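Side-chain contacts in SusD homolog (Bacteroides thetaiotaomicron VPI-5482, PDB 3IV0), which probably binds glycans at the outer membrane of a gut bacterium, as other members of the SusD family do, although its own ligand is unknown: residues V364-G369 / I424-Y429; T383-A388 / N405-E410; N393-R398 / F416-R421. All coordinates share one frame; numbering follows the deposited sequence.

Interaction 1. Residues V364-G369 / I424-Y429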
loop_
_atom_site.group_PDB
_atom_site.type_symbol
_atom_site.label_atom_id
_atom_site.label_comp_id
_atom_site.label_asym_id
_atom_site.label_seq_id
_atom_site.Cartn_x
_atom_site.Cartn_y
_atom_site.Cartn_z
ATOM N N VAL A 364 -2.797 -3.988 2.822
ATOM C CA VAL A 364 -2.633 -2.722 2.146
ATOM C C VAL A 364 -2.823 -1.574 3.127
ATOM O O VAL A 364 -1.976 -0.653 3.192
ATOM C CB VAL A 364 -3.617 -2.603 0.963
ATOM C CG1 VAL A 364 -3.535 -1.197 0.318
ATOM C CG2 VAL A 364 -3.317 -3.667 -0.085
ATOM N N PHE A 365 -3.901 -1.591 3.876
ATOM C CA PHE A 365 -4.193 -0.592 4.888
ATOM C C PHE A 365 -4.548 -1.337 6.144
ATOM O O PHE A 365 -5.355 -2.281 6.121
ATOM C CB PHE A 365 -5.380 0.280 4.491
ATOM C CG PHE A 365 -5.206 1.044 3.195
ATOM C CD1 PHE A 365 -4.062 1.803 2.924
ATOM C CD2 PHE A 365 -6.256 1.056 2.256
ATOM C CE1 PHE A 365 -3.944 2.503 1.760
ATOM C CE2 PHE A 365 -6.118 1.787 1.070
ATOM C CZ PHE A 365 -4.950 2.479 0.828
ATOM N N ARG A 366 -4.004 -0.919 7.280
ATOM C CA ARG A 366 -4.470 -1.485 8.541
ATOM C C ARG A 366 -4.617 -0.426 9.625
ATOM O O ARG A 366 -4.214 0.742 9.452
ATOM C CB ARG A 366 -3.627 -2.644 9.020
ATOM C CG ARG A 366 -2.227 -2.291 9.355
ATOM C CD ARG A 366 -1.495 -3.535 9.906
ATOM N NE ARG A 366 -0.053 -3.313 9.966
ATOM C CZ ARG A 366 0.629 -3.049 11.081
ATOM N NH1 ARG A 366 0.049 -2.928 12.251
ATOM N NH2 ARG A 366 1.934 -2.904 11.006
ATOM N N TYR A 367 -5.250 -0.795 10.725
ATOM C CA TYR A 367 -5.725 0.175 11.699
ATOM C C TYR A 367 -4.588 0.963 12.337
ATOM O O TYR A 367 -4.731 2.162 12.536
ATOM C CB TYR A 367 -6.601 -0.546 12.703
ATOM C CG TYR A 367 -7.354 0.308 13.690
ATOM C CD1 TYR A 367 -8.128 1.402 13.306
ATOM C CD2 TYR A 367 -7.369 -0.045 15.026
ATOM C CE1 TYR A 367 -8.828 2.146 14.259
ATOM C CE2 TYR A 367 -8.111 0.657 15.965
ATOM C CZ TYR A 367 -8.790 1.757 15.578
ATOM O OH TYR A 367 -9.515 2.460 16.516
ATOM N N ALA A 368 -3.434 0.357 12.611
ATOM C CA ALA A 368 -2.336 1.122 13.195
ATOM C C ALA A 368 -1.896 2.210 12.240
ATOM O O ALA A 368 -1.571 3.328 12.663
ATOM C CB ALA A 368 -1.117 0.217 13.533
ATOM N N GLY A 369 -1.814 1.878 10.952
ATOM C CA GLY A 369 -1.466 2.878 9.936
ATOM C C GLY A 369 -2.424 4.043 9.921
ATOM O O GLY A 369 -1.997 5.207 9.879
ATOM N N ILE A 424 7.039 -1.244 8.294
ATOM C CA ILE A 424 8.114 -1.774 7.491
ATOM C C ILE A 424 7.683 -3.044 6.783
ATOM O O ILE A 424 7.130 -3.949 7.383
ATOM C CB ILE A 424 9.408 -1.991 8.355
ATOM C CG1 ILE A 424 10.561 -2.368 7.409
ATOM C CG2 ILE A 424 9.204 -3.021 9.491
ATOM C CD1 ILE A 424 11.953 -2.293 8.090
ATOM N N GLY A 425 7.949 -3.095 5.484
ATOM C CA GLY A 425 7.613 -4.269 4.684
ATOM C C GLY A 425 6.189 -4.314 4.157
ATOM O O GLY A 425 5.835 -5.291 3.511
ATOM N N GLU A 426 5.380 -3.270 4.404
ATOM C CA GLU A 426 3.982 -3.248 3.982
ATOM C C GLU A 426 3.726 -2.328 2.784
ATOM O O GLU A 426 2.570 -2.101 2.428
ATOM C CB GLU A 426 3.064 -2.888 5.159
ATOM C CG GLU A 426 3.131 -3.946 6.279
ATOM C CD GLU A 426 2.395 -3.538 7.517
ATOM O OE1 GLU A 426 1.168 -3.309 7.456
ATOM O OE2 GLU A 426 3.015 -3.454 8.596
ATOM N N GLY A 427 4.755 -1.785 2.174
ATOM C CA GLY A 427 4.600 -1.040 0.932
ATOM C C GLY A 427 4.303 0.430 1.086
ATOM O O GLY A 427 3.830 1.043 0.120
ATOM N N HIS A 428 4.586 1.002 2.244
ATOM C CA HIS A 428 4.350 2.400 2.525
ATOM C C HIS A 428 5.588 3.281 2.509
ATOM O O HIS A 428 5.454 4.467 2.329
ATOM C CB HIS A 428 3.639 2.565 3.864
ATOM C CG HIS A 428 2.248 2.041 3.863
ATOM N ND1 HIS A 428 1.216 2.741 3.268
ATOM C CD2 HIS A 428 1.736 0.871 4.301
ATOM C CE1 HIS A 428 0.108 2.018 3.387
ATOM N NE2 HIS A 428 0.391 0.894 4.014
ATOM N N TYR A 429 6.764 2.736 2.766
ATOM C CA TYR A 429 7.966 3.509 2.962
ATOM C C TYR A 429 8.194 4.560 1.898
ATOM O O TYR A 429 8.285 5.764 2.189
ATOM C CB TYR A 429 9.152 2.553 3.039
ATOM C CG TYR A 429 10.494 3.241 2.948
ATOM C CD1 TYR A 429 11.011 3.960 4.026
ATOM C CD2 TYR A 429 11.251 3.129 1.796
ATOM C CE1 TYR A 429 12.281 4.596 3.905
ATOM C CE2 TYR A 429 12.487 3.762 1.659
ATOM C CZ TYR A 429 13.005 4.443 2.719
ATOM O OH TYR A 429 14.255 5.046 2.511
HETATM O O HOH W 1 0.171 -0.859 1.288
#
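Arg-366 and Glu-426 meet in a side-on, two-pronged salt bridge where strand 362-366, broken by a classic beta bulge at Val-364 and Phe-365, runs into helix 367-381. NE of Arg-366 gives its hydrogen to OE1 of Glu-426 at 2.8 Å, while NH2 of Arg-366 gives one to OE2 of Glu-426 at 2.7 Å. Both bonds are almost straight, and both carboxylate oxygens accept on their syn lone pairs. The guanidinium and carboxylate lie nearly coplanar, and the paired bonds fix the rotation of each. With CG set between the backbone N and the carbonyl carbon (chi1 64°) and the chain extended from there to NE, Arg-366 brings its end up to the loop 424-429, although its CB does not point there. Neither charge stops at this pair: NH1 of Arg-366 also bridges to Glu-263 and Glu-422, and OE2 of Glu-426 to Lys-343. A methionine in place of Arg-366 would probably leave the buried Glu-426 carboxylate without its two-nitrogen partner and with less to fix its rotation.

The second link starts from the bulge. The carbonyl O of Val-364 accepts from NE2 of His-428 at 2.9 Å, a rather bent bond (133°) that comes in nearly along the C=O axis, while at the edge of the imidazole CE1 of His-428 lies 4.2 Å from CD1 of Phe-365. A water donates to that same Val-364 O at 2.9 Å, and its second hydrogen goes to the backbone O of Glu-426, also at 2.9 Å.

Interaction 2. Residues T383-A388 / N405-E410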
loop_
_atom_site.group_PDB
_atom_site.type_symbol
_atom_site.label_atom_id
_atom_site.label_comp_id
_atom_site.label_asym_id
_atom_site.label_seq_id
_atom_site.Cartn_x
_atom_site.Cartn_y
_atom_site.Cartn_z
ATOM N N THR A 383 -3.573 21.891 15.949
ATOM C CA THR A 383 -4.774 22.247 16.668
ATOM C C THR A 383 -5.025 21.370 17.894
ATOM O O THR A 383 -5.825 21.725 18.739
ATOM C CB THR A 383 -5.993 22.152 15.739
ATOM O OG1 THR A 383 -5.995 20.879 15.097
ATOM C CG2 THR A 383 -5.951 23.225 14.673
ATOM N N ASN A 384 -4.363 20.218 18.000
ATOM C CA ASN A 384 -4.639 19.323 19.108
ATOM C C ASN A 384 -3.531 18.294 19.242
ATOM O O ASN A 384 -3.718 17.103 18.955
ATOM C CB ASN A 384 -5.985 18.627 18.872
ATOM C CG ASN A 384 -6.533 17.938 20.094
ATOM O OD1 ASN A 384 -5.843 17.759 21.090
ATOM N ND2 ASN A 384 -7.793 17.482 19.991
ATOM N N ASP A 385 -2.384 18.759 19.721
ATOM C CA ASP A 385 -1.188 17.913 19.809
ATOM C C ASP A 385 -1.387 16.861 20.854
ATOM O O ASP A 385 -0.852 15.754 20.751
ATOM C CB ASP A 385 0.094 18.714 20.123
ATOM C CG ASP A 385 0.710 19.401 18.892
ATOM O OD1 ASP A 385 0.270 19.173 17.742
ATOM O OD2 ASP A 385 1.653 20.212 19.046
ATOM N N THR A 386 -2.192 17.151 21.871
ATOM C CA THR A 386 -2.461 16.153 22.881
ATOM C C THR A 386 -3.187 14.925 22.280
ATOM O O THR A 386 -2.851 13.761 22.586
ATOM C CB THR A 386 -3.193 16.752 24.104
ATOM O OG1 THR A 386 -4.414 17.330 23.684
ATOM C CG2 THR A 386 -2.323 17.819 24.761
ATOM N N LYS A 387 -4.168 15.175 21.415
ATOM C CA LYS A 387 -4.874 14.069 20.780
ATOM C C LYS A 387 -3.962 13.353 19.795
ATOM O O LYS A 387 -3.994 12.128 19.694
ATOM C CB LYS A 387 -6.142 14.546 20.058
ATOM C CG LYS A 387 -6.924 13.438 19.385
ATOM C CD LYS A 387 -7.641 12.581 20.386
ATOM C CE LYS A 387 -8.832 11.844 19.781
ATOM N NZ LYS A 387 -9.541 11.057 20.840
ATOM N N ALA A 388 -3.148 14.106 19.088
ATOM C CA ALA A 388 -2.162 13.474 18.217
ATOM C C ALA A 388 -1.255 12.504 18.982
ATOM O O ALA A 388 -1.007 11.393 18.538
ATOM C CB ALA A 388 -1.349 14.514 17.475
ATOM N N ASN A 405 5.386 12.286 24.534
ATOM C CA ASN A 405 4.720 13.452 25.061
ATOM C C ASN A 405 5.465 14.663 24.552
ATOM O O ASN A 405 6.437 15.133 25.152
ATOM C CB ASN A 405 4.716 13.438 26.583
ATOM C CG ASN A 405 3.877 14.572 27.145
ATOM O OD1 ASN A 405 3.086 15.167 26.431
ATOM N ND2 ASN A 405 4.047 14.865 28.440
ATOM N N THR A 406 5.039 15.149 23.407
ATOM C CA THR A 406 5.711 16.233 22.755
ATOM C C THR A 406 4.769 16.926 21.801
ATOM O O THR A 406 3.572 16.700 21.830
ATOM C CB THR A 406 7.048 15.775 22.116
ATOM O OG1 THR A 406 7.810 16.945 21.782
ATOM C CG2 THR A 406 6.832 14.851 20.928
ATOM N N SER A 407 5.293 17.829 21.002
ATOM C CA SER A 407 4.488 18.718 20.230
ATOM C C SER A 407 5.278 19.187 19.007
ATOM O O SER A 407 6.472 18.914 18.875
ATOM C CB SER A 407 4.120 19.912 21.136
ATOM O OG SER A 407 5.289 20.687 21.477
ATOM N N GLY A 408 4.607 19.902 18.141
ATOM C CA GLY A 408 5.295 20.619 17.082
ATOM C C GLY A 408 6.157 19.726 16.221
ATOM O O GLY A 408 5.779 18.585 15.896
ATOM N N SER A 409 7.297 20.240 15.813
ATOM C CA SER A 409 8.147 19.503 14.898
ATOM C C SER A 409 8.591 18.176 15.469
ATOM O O SER A 409 8.671 17.182 14.727
ATOM C CB SER A 409 9.336 20.361 14.499
ATOM O OG SER A 409 8.842 21.466 13.774
ATOM N N GLU A 410 8.878 18.102 16.760
ATOM C CA GLU A 410 9.297 16.850 17.349
ATOM C C GLU A 410 8.192 15.796 17.234
ATOM O O GLU A 410 8.469 14.619 16.984
ATOM C CB GLU A 410 9.694 17.050 18.816
ATOM C CG GLU A 410 10.366 15.865 19.424
ATOM C CD GLU A 410 11.001 16.134 20.782
ATOM O OE1 GLU A 410 10.453 16.925 21.585
ATOM O OE2 GLU A 410 12.065 15.528 21.051
#
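Asp-385, in the first turn of helix 385-398, reaches across to the backbone of Gly-408, near the N-terminal end of helix 408-422. Its OD2 accepts from N of Gly-408 at 3.1 Å with a fairly straight N-H (160°), but the donor comes from above the carboxylate plane, 47° out of it. Placing CG beside the backbone N and opposite the carbonyl carbon (chi1 -81°) carries the carboxylate outward to the other chain segment, and OD2 of Asp-385 comes to rest 3.2 Å from CB of Ser-407. Ser-407 thus offers its methylene to Asp-385. Gly-408 has a positive phi, a conformation that favours glycine.

Each side of the contact has its own local order. Asn-384 is the N-cap of helix 385-398: its OD1 takes a capping bond from N of Lys-387 at 3.1 Å and a second bond from OG1 of Thr-386, the latter almost in line with the C=O. On the other side, OG1 of Thr-406 donates to OE1 of Glu-410 at 2.7 Å, tying the approach to helix 408-422 to its first turn.

The contact lies at the protein surface, its centre about 26 Å from the centre of the chain, and joins the N-terminal ends of two helices within the SusD-family region. Around it, Asp-385, Ala-388 and Thr-406 all touch Leu-411 of helix 408-422, and Lys-387 and Ala-388 pack against Leu-378 of helix 367-381.

Interaction 3. Residues N393-R398 / F416-R421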
loop_
_atom_site.group_PDB
_atom_site.type_symbol
_atom_site.label_atom_id
_atom_site.label_comp_id
_atom_site.label_asym_id
_atom_site.label_seq_id
_atom_site.Cartn_x
_atom_site.Cartn_y
_atom_site.Cartn_z
ATOM N N ASN A 393 0.342 7.142 20.727
ATOM C CA ASN A 393 0.651 6.260 21.854
ATOM C C ASN A 393 -0.131 4.970 21.887
ATOM O O ASN A 393 0.293 4.005 22.505
ATOM C CB ASN A 393 0.540 7.047 23.157
ATOM C CG ASN A 393 1.706 7.969 23.352
ATOM O OD1 ASN A 393 2.810 7.676 22.908
ATOM N ND2 ASN A 393 1.493 9.106 24.041
ATOM N N ARG A 394 -1.247 4.907 21.190
ATOM C CA ARG A 394 -1.900 3.611 21.048
ATOM C C ARG A 394 -1.014 2.623 20.312
ATOM O O ARG A 394 -0.936 1.453 20.680
ATOM C CB ARG A 394 -3.243 3.765 20.366
ATOM C CG ARG A 394 -4.275 4.416 21.305
ATOM C CD ARG A 394 -5.533 4.760 20.624
ATOM N NE ARG A 394 -6.232 3.584 20.148
ATOM C CZ ARG A 394 -7.278 3.664 19.328
ATOM N NH1 ARG A 394 -7.699 4.850 18.955
ATOM N NH2 ARG A 394 -7.881 2.573 18.909
ATOM N N VAL A 395 -0.300 3.117 19.314
ATOM C CA VAL A 395 0.627 2.291 18.560
ATOM C C VAL A 395 1.909 2.027 19.364
ATOM O O VAL A 395 2.381 0.892 19.408
ATOM C CB VAL A 395 0.923 2.920 17.201
ATOM C CG1 VAL A 395 1.959 2.097 16.428
ATOM C CG2 VAL A 395 -0.409 3.063 16.395
ATOM N N ARG A 396 2.416 3.070 20.020
ATOM C CA ARG A 396 3.604 2.900 20.865
ATOM C C ARG A 396 3.327 1.880 21.963
ATOM O O ARG A 396 4.143 1.007 22.231
ATOM C CB ARG A 396 3.997 4.215 21.519
ATOM C CG ARG A 396 4.358 5.362 20.610
ATOM C CD ARG A 396 5.705 5.190 19.988
ATOM N NE ARG A 396 6.777 5.313 20.994
ATOM C CZ ARG A 396 8.063 5.220 20.701
ATOM N NH1 ARG A 396 8.483 4.930 19.480
ATOM N NH2 ARG A 396 8.965 5.345 21.666
ATOM N N ASN A 397 2.184 2.011 22.629
ATOM C CA ASN A 397 1.861 1.113 23.733
ATOM C C ASN A 397 1.712 -0.331 23.255
ATOM O O ASN A 397 2.152 -1.258 23.924
ATOM C CB ASN A 397 0.615 1.557 24.491
ATOM C CG ASN A 397 0.854 2.743 25.435
ATOM O OD1 ASN A 397 -0.021 3.609 25.588
ATOM N ND2 ASN A 397 1.996 2.770 26.091
ATOM N N ARG A 398 1.127 -0.543 22.077
ATOM C CA ARG A 398 0.996 -1.902 21.571
ATOM C C ARG A 398 2.375 -2.528 21.342
ATOM O O ARG A 398 2.552 -3.727 21.573
ATOM C CB ARG A 398 0.135 -1.920 20.283
ATOM C CG ARG A 398 -0.192 -3.304 19.825
ATOM C CD ARG A 398 0.744 -3.869 18.803
ATOM N NE ARG A 398 0.669 -3.144 17.533
ATOM C CZ ARG A 398 -0.274 -3.308 16.616
ATOM N NH1 ARG A 398 -1.254 -4.169 16.785
ATOM N NH2 ARG A 398 -0.236 -2.583 15.519
ATOM N N PHE A 416 6.172 10.370 11.842
ATOM C CA PHE A 416 6.820 9.858 10.626
ATOM C C PHE A 416 7.659 8.629 10.956
ATOM O O PHE A 416 7.540 7.605 10.302
ATOM C CB PHE A 416 7.706 10.918 9.987
ATOM C CG PHE A 416 8.615 10.371 8.954
ATOM C CD1 PHE A 416 8.150 10.085 7.688
ATOM C CD2 PHE A 416 9.933 10.093 9.250
ATOM C CE1 PHE A 416 9.001 9.512 6.747
ATOM C CE2 PHE A 416 10.780 9.550 8.303
ATOM C CZ PHE A 416 10.301 9.262 7.050
ATOM N N TRP A 417 8.475 8.680 11.996
ATOM C CA TRP A 417 9.377 7.574 12.281
ATOM C C TRP A 417 8.602 6.392 12.801
ATOM O O TRP A 417 8.973 5.227 12.551
ATOM C CB TRP A 417 10.480 7.992 13.264
ATOM C CG TRP A 417 11.516 8.867 12.637
ATOM C CD1 TRP A 417 11.738 10.169 12.892
ATOM C CD2 TRP A 417 12.473 8.477 11.643
ATOM N NE1 TRP A 417 12.765 10.630 12.121
ATOM C CE2 TRP A 417 13.236 9.614 11.342
ATOM C CE3 TRP A 417 12.745 7.289 10.982
ATOM C CZ2 TRP A 417 14.268 9.594 10.418
ATOM C CZ3 TRP A 417 13.774 7.276 10.063
ATOM C CH2 TRP A 417 14.514 8.421 9.790
ATOM N N GLU A 418 7.509 6.656 13.509
ATOM C CA GLU A 418 6.673 5.574 13.976
ATOM C C GLU A 418 6.056 4.807 12.801
ATOM O O GLU A 418 5.911 3.591 12.857
ATOM C CB GLU A 418 5.589 6.028 14.975
ATOM C CG GLU A 418 4.941 4.901 15.768
ATOM C CD GLU A 418 5.874 4.203 16.734
ATOM O OE1 GLU A 418 6.981 4.729 17.009
ATOM O OE2 GLU A 418 5.466 3.133 17.212
ATOM N N ARG A 419 5.587 5.514 11.782
ATOM C CA ARG A 419 5.083 4.827 10.588
ATOM C C ARG A 419 6.189 4.006 9.943
ATOM O O ARG A 419 5.940 2.892 9.466
ATOM C CB ARG A 419 4.529 5.828 9.549
ATOM C CG ARG A 419 3.127 6.362 9.903
ATOM C CD ARG A 419 2.466 7.222 8.807
ATOM N NE ARG A 419 2.358 6.535 7.523
ATOM C CZ ARG A 419 1.377 5.713 7.175
ATOM N NH1 ARG A 419 0.410 5.410 8.025
ATOM N NH2 ARG A 419 1.360 5.138 5.985
ATOM N N CYS A 420 7.430 4.487 9.940
ATOM C CA CYS A 420 8.514 3.708 9.370
ATOM C C CYS A 420 8.773 2.439 10.161
ATOM O O CYS A 420 9.047 1.388 9.590
ATOM C CB CYS A 420 9.770 4.555 9.290
ATOM S SG CYS A 420 9.738 5.910 8.099
ATOM N N ARG A 421 8.701 2.514 11.484
ATOM C CA ARG A 421 8.875 1.315 12.314
ATOM C C ARG A 421 7.703 0.365 12.165
ATOM O O ARG A 421 7.873 -0.845 11.948
ATOM C CB ARG A 421 8.960 1.685 13.789
ATOM C CG ARG A 421 10.282 2.303 14.236
ATOM C CD ARG A 421 10.242 2.606 15.741
ATOM N NE ARG A 421 9.574 3.842 16.076
ATOM C CZ ARG A 421 10.133 5.038 16.020
ATOM N NH1 ARG A 421 11.401 5.162 15.673
ATOM N NH2 ARG A 421 9.435 6.107 16.327
#
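Glu-418 OE1 is the acceptor on which Arg-396 and Arg-421 converge, joining helices 385-398 and 408-422 through a buried salt-bridge network. NH1 of Arg-396 reaches OE1 of Glu-418 from the neighbouring helix at 2.9 Å, on the syn side and somewhat out of the carboxylate plane, with the oxygen lying in the guanidinium plane. Arg-421, one turn along from Glu-418, grips the same atom side-on, its NE and NH2 each 2.9 Å from OE1 of Glu-418. NH2 arrives nearly in line with the C-O bond, whereas NE comes from above the carboxylate.

Carbon atoms also pack against the carboxylate. The bend at chi2 (-74°) lays CD of Arg-396 3.3 Å from OE1 of Glu-418, and a second bend at chi3 turns the guanidinium back to its bond. CG1 of Val-395 also lies 3.7 Å from OE2 of Glu-418.

Farther out, each charged group is held by a partner of its own. NE of Arg-396 bonds to the carbonyl of Ser-402, OE2 of Glu-418 forms a salt bridge with Arg-319, and NH1 of Arg-421 donates to the carbonyl of Leu-310. The axes of the two helix segments approach to 11.1 Å at an angle of 42°, a spacing that these long side chains span.

Three N-H groups on one oxygen, with Arg-319 on the other, would probably favour an ionised Glu-418. Its negative charge probably also offsets the nearness of the two arginines, whose guanidinium planes stand 75° apart and whose NH1 (Arg-396) and NH2 (Arg-421) are 3.5 Å from each other.

From the N terminus, the chain leaves strand 362-366 and runs through helices 367-381, 385-398 and 408-422 before returning in the loop 424-429, where interaction 1 closes the longest of the three loops. Interactions 2 and 3 fall within it, each closing a shorter loop, and cross each other, their segments alternating along helices 385-398 and 408-422: interaction 2 joins the two helix starts at the surface, and interaction 3 joins them again farther along, with centres about 14 Å apart. Interactions 1 and 3 touch directly, Tyr-367 OH lying 2.9 Å from Arg-394 NH2 in a probable hydrogen bond. Interaction 1 thus ties strand 362-366 to the loop after helix 408-422, while the others hold two helices together.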